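Local coordinates for protein GCN5-related N-acetyltransferase (Anabaena variabilis, PDB 2OZG) that binds coenzyme A and probably transfers acetyl groups to amines, possibly of aminoglycosides, as a member of the GCN5-related N-acetyltransferase family, at residues W72-I82 with I108-L118. Residues are numbered along the deposited sequence; the frame is centred on the assembly and turned at random.
Sequences WGGQRVPMAGI and ISEQDIPISVL. With ACT (acetate ion), chain B.
Ala80 and Ser116 pair in parallel strands, and the carbonyl of Ala80 is gripped twice: Val117 N donates to Ala80 O at 3.2 Å from above the carbonyl plane, while Ser116 OG reaches the same oxygen at 2.7 Å. A chi1 of 177° swings the Ser116 hydroxyl away from its own N and across to Ala80 O; Tyr131 OH is its second partner. Ala80 N to Ile115 O (3.0 Å) and Ile82 N to Val117 O (2.9 Å) continue the pairing.

The small methyl of Ala80 lets helix 96-110 come close: Ile108 lays CD1 and CG2 against Ala80 CB, its CD1 also meeting Ile82 CD1. Ile113 adds CG2 over Ala80 N. Leu118 lies side by side with Ile82, pointing the same way, its CD2 against Ile82 CB.

The opposite face carries Met79, Ile115 and Val117. The flexible, unbranched methionine chain of Met79, here selenomethionine, bends to bring SE 3.8 Å from Val117 CB and crosses Ile115 at about a right angle. Ile115 CD1 touches Val77 CG1 and approaches the Trp72 indole obliquely, near CD1 and NE1, the latter bonded to Gln70. Pro114 CD packs 3.2 Å from Pro78 O, a buried carbonyl without a polar partner.

Arg76 NH1 bonds acetate O, NH2 more weakly OXT; the acetate methyl touches Ile113, and Arg76 NE pairs with Asp183.

A Schellman motif at Asp112 ends helix 96-110, completing the GNAT beta-alpha-beta unit. Strand 75-87 continues to coenzyme A-binding Val85, close to Ile82; Leu118's side chain lies about 6 Å from the coenzyme. Strands 58-72 and 279-290 flank 75-87 and 115-118 respectively, and helix 293-299 covers Val77, Pro114 and Ile115.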
loop_
_atom_site.group_PDB
_atom_site.type_symbol
_atom_site.label_atom_id
_atom_site.label_comp_id
_atom_site.label_asym_id
_atom_site.label_seq_id
_atom_site.Cartn_x
_atom_site.Cartn_y
_atom_site.Cartn_z
ATOM N N TRP A 72 -29.755 -28.866 11.148
ATOM C CA TRP A 72 -28.724 -29.910 11.026
ATOM C C TRP A 72 -29.401 -31.142 10.421
ATOM O O TRP A 72 -30.376 -31.664 10.987
ATOM C CB TRP A 72 -28.105 -30.265 12.404
ATOM C CG TRP A 72 -27.349 -29.100 13.065
ATOM C CD1 TRP A 72 -27.771 -28.285 14.112
ATOM C CD2 TRP A 72 -26.107 -28.565 12.611
ATOM N NE1 TRP A 72 -26.783 -27.340 14.384
ATOM C CE2 TRP A 72 -25.769 -27.497 13.456
ATOM C CE3 TRP A 72 -25.199 -28.961 11.599
ATOM C CZ2 TRP A 72 -24.592 -26.787 13.290
ATOM C CZ3 TRP A 72 -24.078 -28.249 11.409
ATOM C CH2 TRP A 72 -23.765 -27.172 12.245
ATOM N N GLY A 73 -28.879 -31.589 9.294
ATOM C CA GLY A 73 -29.401 -32.694 8.556
ATOM C C GLY A 73 -30.880 -32.468 8.225
ATOM O O GLY A 73 -31.651 -33.401 8.178
ATOM N N GLY A 74 -31.261 -31.213 8.068
ATOM C CA GLY A 74 -32.603 -30.853 7.689
ATOM C C GLY A 74 -33.642 -30.836 8.767
ATOM O O GLY A 74 -34.821 -30.738 8.452
ATOM N N GLN A 75 -33.219 -30.937 10.024
ATOM C CA GLN A 75 -34.110 -30.874 11.166
ATOM C C GLN A 75 -33.725 -29.655 11.969
ATOM O O GLN A 75 -32.549 -29.310 12.060
ATOM C CB GLN A 75 -33.916 -32.110 12.028
ATOM C CG GLN A 75 -34.322 -33.425 11.342
ATOM C CD GLN A 75 -35.783 -33.476 10.975
ATOM O OE1 GLN A 75 -36.666 -33.159 11.781
ATOM N NE2 GLN A 75 -36.049 -33.858 9.750
ATOM N N ARG A 76 -34.706 -28.982 12.533
ATOM C CA ARG A 76 -34.417 -27.827 13.340
ATOM C C ARG A 76 -34.057 -28.297 14.756
ATOM O O ARG A 76 -34.879 -28.898 15.427
ATOM C CB ARG A 76 -35.621 -26.925 13.450
ATOM C CG ARG A 76 -35.348 -25.644 14.180
ATOM C CD ARG A 76 -36.689 -25.101 14.670
ATOM N NE ARG A 76 -36.587 -23.835 15.393
ATOM C CZ ARG A 76 -36.452 -23.701 16.712
ATOM N NH1 ARG A 76 -36.450 -24.738 17.525
ATOM N NH2 ARG A 76 -36.402 -22.488 17.228
ATOM N N VAL A 77 -32.849 -27.975 15.205
ATOM C CA VAL A 77 -32.432 -28.283 16.542
ATOM C C VAL A 77 -32.469 -26.984 17.349
ATOM O O VAL A 77 -31.885 -25.983 16.902
ATOM C CB VAL A 77 -30.996 -28.778 16.514
ATOM C CG1 VAL A 77 -30.546 -29.216 17.874
ATOM C CG2 VAL A 77 -30.846 -29.914 15.470
ATOM N N PRO A 78 -33.197 -26.950 18.485
ATOM C CA PRO A 78 -33.152 -25.741 19.314
ATOM C C PRO A 78 -31.719 -25.376 19.653
ATOM O O PRO A 78 -30.915 -26.245 19.981
ATOM C CB PRO A 78 -33.916 -26.130 20.563
ATOM C CG PRO A 78 -34.828 -27.241 20.146
ATOM C CD PRO A 78 -34.077 -27.967 19.077
HETATM N N MSE A 79 -31.418 -24.091 19.572
HETATM C CA MSE A 79 -30.041 -23.595 19.706
HETATM C C MSE A 79 -30.027 -22.269 20.380
HETATM O O MSE A 79 -30.887 -21.423 20.089
HETATM C CB MSE A 79 -29.475 -23.421 18.303
HETATM C CG MSE A 79 -27.977 -23.210 18.142
HETATM SE SE MSE A 79 -27.578 -21.340 18.232
HETATM C CE MSE A 79 -27.570 -21.027 16.416
ATOM N N ALA A 80 -29.075 -22.082 21.301
ATOM C CA ALA A 80 -28.925 -20.804 21.970
ATOM C C ALA A 80 -27.641 -20.106 21.477
ATOM O O ALA A 80 -26.522 -20.599 21.685
ATOM C CB ALA A 80 -28.926 -20.967 23.465
ATOM N N GLY A 81 -27.844 -18.994 20.764
ATOM C CA GLY A 81 -26.768 -18.209 20.208
ATOM C C GLY A 81 -26.235 -17.346 21.317
ATOM O O GLY A 81 -27.009 -16.853 22.142
ATOM N N ILE A 82 -24.913 -17.261 21.423
ATOM C CA ILE A 82 -24.300 -16.378 22.434
ATOM C C ILE A 82 -23.760 -15.152 21.704
ATOM O O ILE A 82 -22.950 -15.294 20.806
ATOM C CB ILE A 82 -23.213 -17.080 23.251
ATOM C CG1 ILE A 82 -23.742 -18.354 23.911
ATOM C CG2 ILE A 82 -22.600 -16.140 24.326
ATOM C CD1 ILE A 82 -24.793 -18.109 24.862
ATOM N N ILE A 108 -28.714 -22.537 29.833
ATOM C CA ILE A 108 -29.186 -23.108 28.569
ATOM C C ILE A 108 -29.600 -24.581 28.789
ATOM O O ILE A 108 -30.677 -25.039 28.328
ATOM C CB ILE A 108 -28.094 -22.951 27.500
ATOM C CG1 ILE A 108 -27.873 -21.449 27.224
ATOM C CG2 ILE A 108 -28.458 -23.680 26.216
ATOM C CD1 ILE A 108 -26.580 -21.148 26.478
ATOM N N SER A 109 -28.791 -25.287 29.566
ATOM C CA SER A 109 -29.049 -26.652 29.858
ATOM C C SER A 109 -30.393 -26.788 30.602
ATOM O O SER A 109 -31.173 -27.678 30.296
ATOM C CB SER A 109 -27.903 -27.287 30.654
ATOM O OG SER A 109 -28.064 -27.031 32.035
ATOM N N GLU A 110 -30.651 -25.905 31.566
ATOM C CA GLU A 110 -31.891 -25.943 32.334
ATOM C C GLU A 110 -33.100 -25.633 31.495
ATOM O O GLU A 110 -34.220 -25.869 31.930
ATOM C CB GLU A 110 -31.841 -24.947 33.498
ATOM C CG GLU A 110 -30.834 -25.337 34.587
ATOM C CD GLU A 110 -30.558 -24.202 35.566
ATOM O OE1 GLU A 110 -30.876 -23.016 35.233
ATOM O OE2 GLU A 110 -29.986 -24.495 36.650
ATOM N N GLN A 111 -32.884 -25.078 30.305
ATOM C CA GLN A 111 -33.977 -24.752 29.402
ATOM C C GLN A 111 -34.172 -25.835 28.360
ATOM O O GLN A 111 -35.030 -25.705 27.491
ATOM C CB GLN A 111 -33.727 -23.397 28.728
ATOM C CG GLN A 111 -33.739 -22.204 29.640
ATOM C CD GLN A 111 -35.016 -22.075 30.483
ATOM O OE1 GLN A 111 -34.944 -21.896 31.702
ATOM N NE2 GLN A 111 -36.175 -22.231 29.850
ATOM N N ASP A 112 -33.374 -26.904 28.453
ATOM C CA ASP A 112 -33.415 -28.020 27.529
ATOM C C ASP A 112 -33.065 -27.624 26.090
ATOM O O ASP A 112 -33.567 -28.168 25.122
ATOM C CB ASP A 112 -34.739 -28.747 27.606
ATOM C CG ASP A 112 -34.991 -29.340 28.993
ATOM O OD1 ASP A 112 -34.010 -29.796 29.638
ATOM O OD2 ASP A 112 -36.158 -29.325 29.438
ATOM N N ILE A 113 -32.170 -26.677 25.955
ATOM C CA ILE A 113 -31.697 -26.311 24.641
ATOM C C ILE A 113 -30.393 -27.112 24.503
ATOM O O ILE A 113 -29.498 -26.965 25.318
ATOM C CB ILE A 113 -31.495 -24.810 24.544
ATOM C CG1 ILE A 113 -32.860 -24.123 24.449
ATOM C CG2 ILE A 113 -30.646 -24.518 23.324
ATOM C CD1 ILE A 113 -32.822 -22.672 24.819
ATOM N N PRO A 114 -30.331 -28.036 23.527
ATOM C CA PRO A 114 -29.209 -28.959 23.435
ATOM C C PRO A 114 -27.912 -28.530 22.844
ATOM O O PRO A 114 -26.935 -29.294 22.993
ATOM C CB PRO A 114 -29.763 -30.067 22.543
ATOM C CG PRO A 114 -30.672 -29.373 21.649
ATOM C CD PRO A 114 -31.322 -28.297 22.466
ATOM N N ILE A 115 -27.903 -27.419 22.083
ATOM C CA ILE A 115 -26.680 -26.874 21.474
ATOM C C ILE A 115 -26.639 -25.351 21.587
ATOM O O ILE A 115 -27.666 -24.701 21.826
ATOM C CB ILE A 115 -26.506 -27.257 20.021
ATOM C CG1 ILE A 115 -27.757 -26.885 19.244
ATOM C CG2 ILE A 115 -26.288 -28.791 19.869
ATOM C CD1 ILE A 115 -27.558 -26.940 17.750
ATOM N N SER A 116 -25.436 -24.806 21.479
ATOM C CA SER A 116 -25.192 -23.369 21.586
ATOM C C SER A 116 -24.067 -23.060 20.599
ATOM O O SER A 116 -23.162 -23.855 20.422
ATOM C CB SER A 116 -24.784 -22.961 22.990
ATOM O OG SER A 116 -24.461 -21.556 23.124
ATOM N N VAL A 117 -24.170 -21.914 19.952
ATOM C CA VAL A 117 -23.219 -21.471 18.941
ATOM C C VAL A 117 -22.815 -19.991 19.198
ATOM O O VAL A 117 -23.629 -19.197 19.718
ATOM C CB VAL A 117 -23.864 -21.600 17.536
ATOM C CG1 VAL A 117 -23.021 -20.872 16.397
ATOM C CG2 VAL A 117 -24.080 -23.049 17.212
ATOM N N LEU A 118 -21.589 -19.648 18.794
ATOM C CA LEU A 118 -21.015 -18.309 18.909
ATOM C C LEU A 118 -19.804 -18.168 18.003
ATOM O O LEU A 118 -19.174 -19.152 17.597
ATOM C CB LEU A 118 -20.611 -17.992 20.377
ATOM C CG LEU A 118 -19.649 -18.929 21.124
ATOM C CD1 LEU A 118 -18.209 -18.717 20.731
ATOM C CD2 LEU A 118 -19.787 -18.691 22.607
HETATM C C ACT B . -36.296 -22.562 20.679
HETATM O O ACT B . -36.785 -23.710 20.350
HETATM O OXT ACT B . -36.909 -21.520 20.273
HETATM C CH3 ACT B . -35.043 -22.401 21.511
#